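Phytoene synthase (PDB 5IYS) probably condenses two farnesyl diphosphates head to head into dehydrosqualene with the help of magnesium. Local coordinates at residues Lys203-Gln206 with Thr207-Ala211; Leu76-Glu80 with Gly81-Asn85; Lys280-Lys283 with Ser284-Ser288. All blocks are in the same frame, centred on the assembly; numbering follows the deposited sequence.

Contact 1: Lys203-Gln206 with Thr207-Ala211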
ATOM      1  N   LYS A 203      -2.841 -24.426   9.490  1.00 41.73           N
ATOM      2  CA  LYS A 203      -2.390 -24.345   8.097  1.00 41.89           C
ATOM      3  C   LYS A 203      -3.481 -23.916   7.116  1.00 40.33           C
ATOM      4  O   LYS A 203      -3.232 -23.119   6.208  1.00 39.24           O
ATOM      5  CB  LYS A 203      -1.757 -25.665   7.650  1.00 42.26           C
ATOM      6  CG  LYS A 203      -0.473 -25.992   8.410  1.00 48.12           C
ATOM      7  CD  LYS A 203       0.639 -26.462   7.474  1.00 56.58           C
ATOM      8  CE  LYS A 203       0.880 -25.482   6.314  1.00 58.28           C
ATOM      9  NZ  LYS A 203       1.411 -24.132   6.707  1.00 58.76           N
ATOM     10  N   GLN A 204      -4.695 -24.413   7.341  1.00 39.58           N
ATOM     11  CA  GLN A 204      -5.853 -24.073   6.520  1.00 39.41           C
ATOM     12  C   GLN A 204      -6.981 -23.547   7.415  1.00 37.80           C
ATOM     13  O   GLN A 204      -7.149 -23.992   8.551  1.00 37.52           O
ATOM     14  CB  GLN A 204      -6.321 -25.270   5.681  1.00 42.22           C
ATOM     15  CG  GLN A 204      -5.220 -26.078   4.983  1.00 44.95           C
ATOM     16  CD  GLN A 204      -4.610 -25.358   3.790  1.00 51.36           C
ATOM     17  OE1 GLN A 204      -3.392 -25.382   3.602  1.00 55.54           O
ATOM     18  NE2 GLN A 204      -5.453 -24.751   2.953  1.00 53.59           N
ATOM     19  N   ALA A 205      -7.657 -22.494   6.959  1.00 35.97           N
ATOM     20  CA  ALA A 205      -8.749 -21.905   7.728  1.00 33.76           C
ATOM     21  C   ALA A 205      -9.876 -22.907   7.999  1.00 35.95           C
ATOM     22  O   ALA A 205     -10.386 -23.531   7.073  1.00 33.78           O
ATOM     23  CB  ALA A 205      -9.306 -20.690   7.012  1.00 31.45           C
ATOM     24  N   GLN A 206     -10.371 -22.910   9.231  1.00 37.08           N
ATOM     25  CA  GLN A 206     -11.604 -23.623   9.546  1.00 40.73           C
ATOM     26  C   GLN A 206     -12.797 -22.891   8.952  1.00 40.57           C
ATOM     27  O   GLN A 206     -12.679 -21.760   8.469  1.00 36.11           O
ATOM     28  CB  GLN A 206     -11.796 -23.760  11.052  1.00 39.16           C
ATOM     29  CG  GLN A 206     -11.205 -25.039  11.605  1.00 51.10           C
ATOM     30  CD  GLN A 206     -11.018 -24.960  13.103  1.00 60.46           C
ATOM     31  OE1 GLN A 206     -11.975 -25.113  13.864  1.00 65.59           O
ATOM     32  NE2 GLN A 206      -9.809 -24.616  13.530  1.00 60.74           N
ATOM     33  N   THR A 207     -13.943 -23.559   9.006  1.00 39.17           N
ATOM     34  CA  THR A 207     -15.146 -23.097   8.328  1.00 39.84           C
ATOM     35  C   THR A 207     -15.523 -21.702   8.791  1.00 37.34           C
ATOM     36  O   THR A 207     -15.841 -20.859   7.959  1.00 36.75           O
ATOM     37  CB  THR A 207     -16.328 -24.077   8.538  1.00 40.43           C
ATOM     38  OG1 THR A 207     -16.030 -25.285   7.837  1.00 43.56           O
ATOM     39  CG2 THR A 207     -17.657 -23.495   8.018  1.00 38.41           C
ATOM     40  N   GLN A 208     -15.476 -21.474  10.099  1.00 36.43           N
ATOM     41  CA  GLN A 208     -15.811 -20.176  10.655  1.00 35.48           C
ATOM     42  C   GLN A 208     -14.859 -19.090  10.135  1.00 32.29           C
ATOM     43  O   GLN A 208     -15.305 -17.984   9.841  1.00 29.50           O
ATOM     44  CB  GLN A 208     -15.777 -20.191  12.183  1.00 36.32           C
ATOM     45  CG  GLN A 208     -16.865 -21.039  12.844  1.00 42.43           C
ATOM     46  CD  GLN A 208     -16.580 -22.524  12.750  1.00 46.62           C
ATOM     47  OE1 GLN A 208     -15.449 -22.947  12.486  1.00 52.27           O
ATOM     48  NE2 GLN A 208     -17.619 -23.331  12.935  1.00 50.40           N
ATOM     49  N   LEU A 209     -13.560 -19.390  10.103  1.00 29.86           N
ATOM     50  CA  LEU A 209     -12.566 -18.408   9.630  1.00 30.03           C
ATOM     51  C   LEU A 209     -12.666 -18.152   8.127  1.00 28.57           C
ATOM     52  O   LEU A 209     -12.382 -17.040   7.646  1.00 26.91           O
ATOM     53  CB  LEU A 209     -11.148 -18.795  10.065  1.00 28.89           C
ATOM     54  CG  LEU A 209      -9.979 -17.871   9.702  1.00 35.96           C
ATOM     55  CD1 LEU A 209     -10.102 -16.467  10.340  1.00 27.38           C
ATOM     56  CD2 LEU A 209      -8.673 -18.528  10.115  1.00 29.72           C
ATOM     57  N   VAL A 210     -13.137 -19.143   7.375  1.00 25.23           N
ATOM     58  CA  VAL A 210     -13.370 -18.928   5.951  1.00 27.63           C
ATOM     59  C   VAL A 210     -14.506 -17.929   5.742  1.00 29.11           C
ATOM     60  O   VAL A 210     -14.386 -16.989   4.956  1.00 29.26           O
ATOM     61  CB  VAL A 210     -13.614 -20.242   5.181  1.00 27.45           C
ATOM     62  CG1 VAL A 210     -13.987 -19.935   3.723  1.00 27.98           C
ATOM     63  CG2 VAL A 210     -12.348 -21.116   5.218  1.00 27.65           C
ATOM     64  N   ALA A 211     -15.556 -18.066   6.550  1.00 29.78           N
ATOM     65  CA  ALA A 211     -16.675 -17.133   6.528  1.00 27.80           C
ATOM     66  C   ALA A 211     -16.195 -15.703   6.739  1.00 27.78           C
ATOM     67  O   ALA A 211     -16.579 -14.802   5.989  1.00 26.80           O
ATOM     68  CB  ALA A 211     -17.681 -17.520   7.590  1.00 29.43           C
TER
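Q206 hands the chain over to helix 207-227, and its carbonyl oxygen takes the first hydrogen bond of the new helix, from V210 N at 2.9 Å. The bond is somewhat bent at the hydrogen (149°), though V210 N lies almost on the extension of the C=O bond. The methyl CG2 of V210 rests 3.3 Å from the same Q206 O, beside the bond. The side chain of Q206, extended beyond CG, carries NE2 to a hydrogen bond with E202 rather than with the helix; its CB passes 4.0 Å from OE1 of Q208.

One residue earlier, the methyl of A205 faces the helix and is met by two side chains. V210 CG2 comes to 3.6 Å of A205 CB, and L209 CD2 to 3.8 Å. L209 reaches this spot because its CG is anti to the backbone N (chi1 -178°), which carries the isobutyl group along beside A205. Alanine suits the place: its short methyl lies against the helix while A205 and V210 both also touch Y261, and L209 leans on L263.

With Q206 as N-cap, A205 and V210 occupy the two positions, one before the cap and four after it, that make up a hydrophobic staple, an arrangement typical of the N-terminal start of an alpha-helix.

Contact 2: Leu76-Glu80 with Gly81-Asn85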
ATOM      1  N   LEU A  76       9.381  17.000   9.519  1.00 23.19           N
ATOM      2  CA  LEU A  76       9.040  18.328  10.013  1.00 22.99           C
ATOM      3  C   LEU A  76       9.941  19.367   9.360  1.00 20.94           C
ATOM      4  O   LEU A  76       9.473  20.434   8.963  1.00 24.30           O
ATOM      5  CB  LEU A  76       9.129  18.445  11.544  1.00 26.22           C
ATOM      6  CG  LEU A  76       8.026  17.734  12.349  1.00 31.27           C
ATOM      7  CD1 LEU A  76       8.469  17.483  13.794  1.00 31.61           C
ATOM      8  CD2 LEU A  76       6.685  18.493  12.324  1.00 33.13           C
ATOM      9  N   ASP A  77      11.215  19.057   9.227  1.00 22.00           N
ATOM     10  CA  ASP A  77      12.137  19.997   8.582  1.00 24.98           C
ATOM     11  C   ASP A  77      11.713  20.219   7.133  1.00 24.24           C
ATOM     12  O   ASP A  77      11.727  21.347   6.624  1.00 24.53           O
ATOM     13  CB  ASP A  77      13.584  19.477   8.645  1.00 26.66           C
ATOM     14  CG  ASP A  77      14.253  19.696  10.017  1.00 37.52           C
ATOM     15  OD1 ASP A  77      13.769  20.506  10.839  1.00 36.75           O
ATOM     16  OD2 ASP A  77      15.307  19.068  10.268  1.00 36.91           O
ATOM     17  N   PHE A  78      11.456  19.112   6.439  1.00 20.28           N
ATOM     18  CA  PHE A  78      11.104  19.130   5.040  1.00 15.90           C
ATOM     19  C   PHE A  78       9.861  20.005   4.882  1.00 18.09           C
ATOM     20  O   PHE A  78       9.797  20.842   3.986  1.00 21.39           O
ATOM     21  CB  PHE A  78      10.731  17.703   4.598  1.00 17.64           C
ATOM     22  CG  PHE A  78      10.491  17.574   3.118  1.00 17.98           C
ATOM     23  CD1 PHE A  78      11.558  17.459   2.238  1.00 20.96           C
ATOM     24  CD2 PHE A  78       9.199  17.551   2.615  1.00 21.70           C
ATOM     25  CE1 PHE A  78      11.347  17.254   0.877  1.00 23.10           C
ATOM     26  CE2 PHE A  78       8.970  17.418   1.248  1.00 22.58           C
ATOM     27  CZ  PHE A  78      10.031  17.293   0.374  1.00 19.08           C
ATOM     28  N   ASN A  79       8.877  19.763   5.737  1.00 18.58           N
ATOM     29  CA  ASN A  79       7.634  20.522   5.765  1.00 23.37           C
ATOM     30  C   ASN A  79       7.864  22.025   5.915  1.00 23.61           C
ATOM     31  O   ASN A  79       7.164  22.834   5.303  1.00 20.79           O
ATOM     32  CB  ASN A  79       6.738  20.007   6.899  1.00 22.07           C
ATOM     33  CG  ASN A  79       5.372  20.644   6.892  1.00 22.86           C
ATOM     34  OD1 ASN A  79       4.689  20.655   5.875  1.00 23.49           O
ATOM     35  ND2 ASN A  79       4.956  21.187   8.038  1.00 24.49           N
ATOM     36  N   GLU A  80       8.882  22.387   6.686  1.00 25.65           N
ATOM     37  CA  GLU A  80       9.277  23.792   6.817  1.00 29.54           C
ATOM     38  C   GLU A  80       9.983  24.355   5.586  1.00 30.97           C
ATOM     39  O   GLU A  80      10.007  25.569   5.370  1.00 35.63           O
ATOM     40  CB  GLU A  80      10.163  23.971   8.044  1.00 31.23           C
ATOM     41  CG  GLU A  80       9.406  23.746   9.320  1.00 29.23           C
ATOM     42  CD  GLU A  80      10.276  23.833  10.554  1.00 47.54           C
ATOM     43  OE1 GLU A  80      11.466  23.441  10.506  1.00 48.44           O
ATOM     44  OE2 GLU A  80       9.742  24.286  11.588  1.00 51.05           O
ATOM     45  N   GLY A  81      10.532  23.481   4.757  1.00 30.07           N
ATOM     46  CA  GLY A  81      11.307  23.918   3.603  1.00 28.71           C
ATOM     47  C   GLY A  81      12.800  23.717   3.777  1.00 29.93           C
ATOM     48  O   GLY A  81      13.588  24.137   2.928  1.00 30.58           O
ATOM     49  N   LYS A  82      13.199  23.078   4.873  1.00 28.30           N
ATOM     50  CA  LYS A  82      14.616  22.700   5.080  1.00 28.05           C
ATOM     51  C   LYS A  82      14.838  21.233   4.723  1.00 28.22           C
ATOM     52  O   LYS A  82      14.459  20.345   5.496  1.00 29.73           O
ATOM     53  CB  LYS A  82      14.999  22.917   6.549  1.00 30.03           C
ATOM     54  CG  LYS A  82      15.015  24.384   6.969  1.00 31.61           C
ATOM     55  CD  LYS A  82      14.878  24.568   8.468  1.00 39.42           C
ATOM     56  CE  LYS A  82      13.517  25.128   8.864  1.00 38.42           C
ATOM     57  NZ  LYS A  82      13.538  25.823  10.193  1.00 44.53           N
ATOM     58  N   VAL A  83      15.298  20.972   3.499  1.00 27.15           N
ATOM     59  CA  VAL A  83      15.439  19.604   2.993  1.00 25.03           C
ATOM     60  C   VAL A  83      16.573  18.833   3.682  1.00 25.32           C
ATOM     61  O   VAL A  83      17.738  19.204   3.545  1.00 25.16           O
ATOM     62  CB  VAL A  83      15.713  19.624   1.462  1.00 28.62           C
ATOM     63  CG1 VAL A  83      15.850  18.211   0.926  1.00 28.22           C
ATOM     64  CG2 VAL A  83      14.552  20.358   0.736  1.00 25.73           C
ATOM     65  N   PRO A  84      16.260  17.712   4.357  1.00 22.31           N
ATOM     66  CA  PRO A  84      17.311  16.886   4.935  1.00 22.11           C
ATOM     67  C   PRO A  84      18.295  16.420   3.874  1.00 23.92           C
ATOM     68  O   PRO A  84      17.914  16.198   2.718  1.00 23.36           O
ATOM     69  CB  PRO A  84      16.537  15.686   5.486  1.00 21.69           C
ATOM     70  CG  PRO A  84      15.213  16.276   5.834  1.00 22.79           C
ATOM     71  CD  PRO A  84      14.929  17.142   4.635  1.00 22.22           C
ATOM     72  N   ASN A  85      19.570  16.311   4.234  1.00 25.65           N
ATOM     73  CA  ASN A  85      20.576  16.062   3.186  1.00 29.18           C
ATOM     74  C   ASN A  85      20.772  14.546   3.170  1.00 29.49           C
ATOM     75  O   ASN A  85      21.580  14.024   3.938  1.00 27.71           O
ATOM     76  CB  ASN A  85      21.886  16.807   3.493  1.00 31.41           C
ATOM     77  CG  ASN A  85      22.746  17.033   2.259  1.00 35.85           C
ATOM     78  OD1 ASN A  85      22.410  16.615   1.145  1.00 32.46           O
ATOM     79  ND2 ASN A  85      23.843  17.761   2.445  1.00 32.95           N
TER
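G81 ends helix 65-80 by turning back onto D77 and F78. Its N-H gives a hydrogen bond to F78 O at 2.8 Å, approaching from well above the carbonyl plane, and a weak one to D77 O. Its positive phi of 106° would press a side chain against the carbonyl oxygen of E80; glycine, having none, takes this turn without strain.

K82 completes the pattern: its N donates to D77 O at 2.9 Å, again from above the carbonyl plane, so D77 O serves two N-H groups. The 6→1 bond from K82 N to D77 O, wrapped round the 5→2 bond from G81 N to F78 O, is the signature of a Schellman motif. The lysine side chain then turns back to E80. A bend at chi3 (-108°) brings its tip to the E80 carboxylate, where NZ makes a salt bridge to OE1 at 3.2 Å, the two side chains crossing obliquely. A positive charge here probably also offsets the partial negative charge of the helix C-terminus.

V83 follows, its CG2 4.4 Å from F78 CD1, a loose apolar contact. P84 is closer: its CD meets the edge of the F78 ring, near the ring plane, at 4.1 Å from CD1, and the two side chains cross at about a right angle. Proline suits this place because its ring presents the apolar CD to the phenyl edge.

The ring of F78 also meets F96 edge-to-face and touches W89, while P84 lies on W89 and V83 on S93. The turn thereby joins the end of helix 65-80 to helix 87-98, and N79, hydrogen-bonded to T103, leans on F107 of helix 104-116.

Contact 3: Lys280-Lys283 with Ser284-Ser288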
ATOM      1  N   LYS A 280      -2.316  -7.333 -19.553  1.00 20.67           N
ATOM      2  CA  LYS A 280      -3.124  -7.385 -20.762  1.00 19.20           C
ATOM      3  C   LYS A 280      -4.597  -7.227 -20.418  1.00 21.09           C
ATOM      4  O   LYS A 280      -5.317  -6.542 -21.145  1.00 24.80           O
ATOM      5  CB  LYS A 280      -2.926  -8.707 -21.517  1.00 21.82           C
ATOM      6  CG  LYS A 280      -1.530  -8.840 -22.163  1.00 26.44           C
ATOM      7  CD  LYS A 280      -1.394 -10.151 -22.930  1.00 25.08           C
ATOM      8  CE  LYS A 280      -0.213 -10.040 -23.886  1.00 32.21           C
ATOM      9  NZ  LYS A 280       0.996 -10.274 -23.081  1.00 32.60           N
ATOM     10  N   GLU A 281      -5.071  -7.898 -19.366  1.00 19.98           N
ATOM     11  CA  GLU A 281      -6.440  -7.664 -18.927  1.00 21.64           C
ATOM     12  C   GLU A 281      -6.687  -6.201 -18.625  1.00 21.26           C
ATOM     13  O   GLU A 281      -7.802  -5.725 -18.799  1.00 18.30           O
ATOM     14  CB  GLU A 281      -6.827  -8.452 -17.679  1.00 24.33           C
ATOM     15  CG  GLU A 281      -6.980  -9.934 -17.886  1.00 34.29           C
ATOM     16  CD  GLU A 281      -7.277 -10.667 -16.591  1.00 43.08           C
ATOM     17  OE1 GLU A 281      -7.907 -10.069 -15.690  1.00 42.13           O
ATOM     18  OE2 GLU A 281      -6.850 -11.838 -16.475  1.00 48.17           O
ATOM     19  N   VAL A 282      -5.728  -5.569 -17.958  1.00 18.24           N
ATOM     20  CA  VAL A 282      -5.870  -4.175 -17.571  1.00 20.72           C
ATOM     21  C   VAL A 282      -5.990  -3.324 -18.826  1.00 22.03           C
ATOM     22  O   VAL A 282      -6.894  -2.494 -18.924  1.00 20.50           O
ATOM     23  CB  VAL A 282      -4.689  -3.743 -16.664  1.00 20.32           C
ATOM     24  CG1 VAL A 282      -4.389  -2.248 -16.770  1.00 20.03           C
ATOM     25  CG2 VAL A 282      -5.002  -4.166 -15.229  1.00 20.07           C
ATOM     26  N   LYS A 283      -5.176  -3.644 -19.829  1.00 20.56           N
ATOM     27  CA  LYS A 283      -5.199  -2.873 -21.063  1.00 24.95           C
ATOM     28  C   LYS A 283      -6.561  -3.025 -21.763  1.00 26.78           C
ATOM     29  O   LYS A 283      -7.100  -2.028 -22.246  1.00 25.96           O
ATOM     30  CB  LYS A 283      -4.051  -3.265 -21.988  1.00 26.53           C
ATOM     31  CG  LYS A 283      -3.996  -2.441 -23.269  1.00 32.44           C
ATOM     32  CD  LYS A 283      -2.729  -2.697 -24.055  1.00 34.00           C
ATOM     33  CE  LYS A 283      -2.826  -4.000 -24.825  1.00 48.30           C
ATOM     34  NZ  LYS A 283      -1.807  -4.108 -25.920  1.00 52.94           N
ATOM     35  N   SER A 284      -7.155  -4.225 -21.727  1.00 26.25           N
ATOM     36  CA  SER A 284      -8.488  -4.416 -22.283  1.00 26.84           C
ATOM     37  C   SER A 284      -9.515  -3.646 -21.461  1.00 27.27           C
ATOM     38  O   SER A 284     -10.434  -3.044 -22.020  1.00 26.85           O
ATOM     39  CB  SER A 284      -8.898  -5.900 -22.343  1.00 28.29           C
ATOM     40  OG  SER A 284      -8.020  -6.604 -23.194  1.00 35.31           O
ATOM     41  N   TYR A 285      -9.405  -3.755 -20.139  1.00 24.90           N
ATOM     42  CA  TYR A 285     -10.341  -3.133 -19.215  1.00 25.29           C
ATOM     43  C   TYR A 285     -10.406  -1.609 -19.366  1.00 27.95           C
ATOM     44  O   TYR A 285     -11.500  -1.018 -19.344  1.00 28.08           O
ATOM     45  CB  TYR A 285     -10.021  -3.555 -17.776  1.00 26.69           C
ATOM     46  CG  TYR A 285     -10.740  -2.739 -16.734  1.00 28.66           C
ATOM     47  CD1 TYR A 285     -12.074  -2.967 -16.437  1.00 34.61           C
ATOM     48  CD2 TYR A 285     -10.084  -1.712 -16.074  1.00 29.96           C
ATOM     49  CE1 TYR A 285     -12.733  -2.182 -15.494  1.00 35.04           C
ATOM     50  CE2 TYR A 285     -10.736  -0.918 -15.176  1.00 34.39           C
ATOM     51  CZ  TYR A 285     -12.042  -1.171 -14.868  1.00 34.15           C
ATOM     52  OH  TYR A 285     -12.646  -0.350 -13.954  1.00 38.75           O
ATOM     53  N   LEU A 286      -9.250  -0.986 -19.595  1.00 23.39           N
ATOM     54  CA  LEU A 286      -9.179   0.456 -19.697  1.00 24.83           C
ATOM     55  C   LEU A 286      -9.846   1.008 -20.953  1.00 29.71           C
ATOM     56  O   LEU A 286     -10.382   2.114 -20.916  1.00 31.38           O
ATOM     57  CB  LEU A 286      -7.734   0.946 -19.608  1.00 24.18           C
ATOM     58  CG  LEU A 286      -7.222   0.742 -18.177  1.00 20.75           C
ATOM     59  CD1 LEU A 286      -5.763   1.152 -18.054  1.00 19.17           C
ATOM     60  CD2 LEU A 286      -8.077   1.527 -17.178  1.00 22.82           C
ATOM     61  N   LYS A 287      -9.848   0.233 -22.035  1.00 32.70           N
ATOM     62  CA  LYS A 287     -10.578   0.621 -23.240  1.00 39.68           C
ATOM     63  C   LYS A 287     -12.047   0.942 -22.950  1.00 42.86           C
ATOM     64  O   LYS A 287     -12.642   1.762 -23.639  1.00 42.97           O
ATOM     65  CB  LYS A 287     -10.497  -0.474 -24.305  1.00 40.42           C
ATOM     66  CG  LYS A 287      -9.149  -0.590 -24.988  1.00 40.78           C
ATOM     67  CD  LYS A 287      -9.012  -1.951 -25.665  1.00 50.47           C
ATOM     68  CE  LYS A 287      -8.255  -1.864 -26.993  1.00 52.90           C
ATOM     69  NZ  LYS A 287      -6.921  -1.206 -26.856  1.00 54.43           N
ATOM     70  N   SER A 288     -12.629   0.306 -21.934  1.00 46.71           N
ATOM     71  CA  SER A 288     -13.994   0.623 -21.503  1.00 50.13           C
ATOM     72  C   SER A 288     -14.151   1.945 -20.753  1.00 53.52           C
ATOM     73  O   SER A 288     -15.248   2.271 -20.289  1.00 54.53           O
ATOM     74  CB  SER A 288     -14.568  -0.501 -20.644  1.00 50.82           C
ATOM     75  OG  SER A 288     -14.195  -0.360 -19.282  1.00 52.69           O
TER
HETATM   76  O   HOH W   1      -4.916  -6.664 -23.760  1.00 35.94           O
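K280 O accepts a hydrogen bond from S284 N at 3.0 Å, with an N-H...O angle of 158°, one of three consecutive i to i+4 backbone bonds. Y285 N repeats this on E281 O at 2.9 Å. L286 N does the same on V282 O, lying nearly in line with the C=O bond.

Water adds a second link at the first step. A single molecule donates to K280 O at 2.6 Å and is hydrogen-bonded to S284 OG at 3.2 Å, bridging the carbonyl and the hydroxyl one turn later. With OG beside its own backbone N (chi1 -62°), the serine holds its hydroxyl on the side of K280 O, and a small polar residue is well placed on this solvated face.

Apolar contact runs along another face. The side chains of V282 and L286 run next to each other in the same direction, with V282 CG1 3.9 Å from L286 CD1. V282 is buried against A243 and F247, where a compact apolar side chain fits. Y285 turns its ring toward F247 and Y289.

Charged and polar groups form the last set. K287 CG passes 3.7 Å from K283 O, while E281 forms a salt bridge with R274. K283 NZ and K287 NZ stay 6.0 Å apart. The hydroxyl of Y285 is hydrogen-bonded to that of Y289. S288 OG donates a hydrogen bond to Y285 O at 2.8 Å, and S288 N donates there as well.

This is an amphipathic alpha-helix near its C-terminal end, its apolar face laid on helix 236-258 of the all-helical synthase fold.

The three contacts are separate pieces of the helical shell, in series along the chain and not touching. Contacts 1 and 2 lie on opposite sides of the chain's centre, with centres about 48 Å apart; contact 3 is about 34 Å from contact 1 and 41 Å from contact 2, again between centres. In contact 1 the side chain of L209 is about 12 Å from that of D173, which is seen to bind magnesium in a structure of this protein, though the metal is not bound to this chain here. Contacts 2 and 3 both lie away from the known sites; the side chain of L286 is about 13 Å from a bound farnesyl thiodiphosphate.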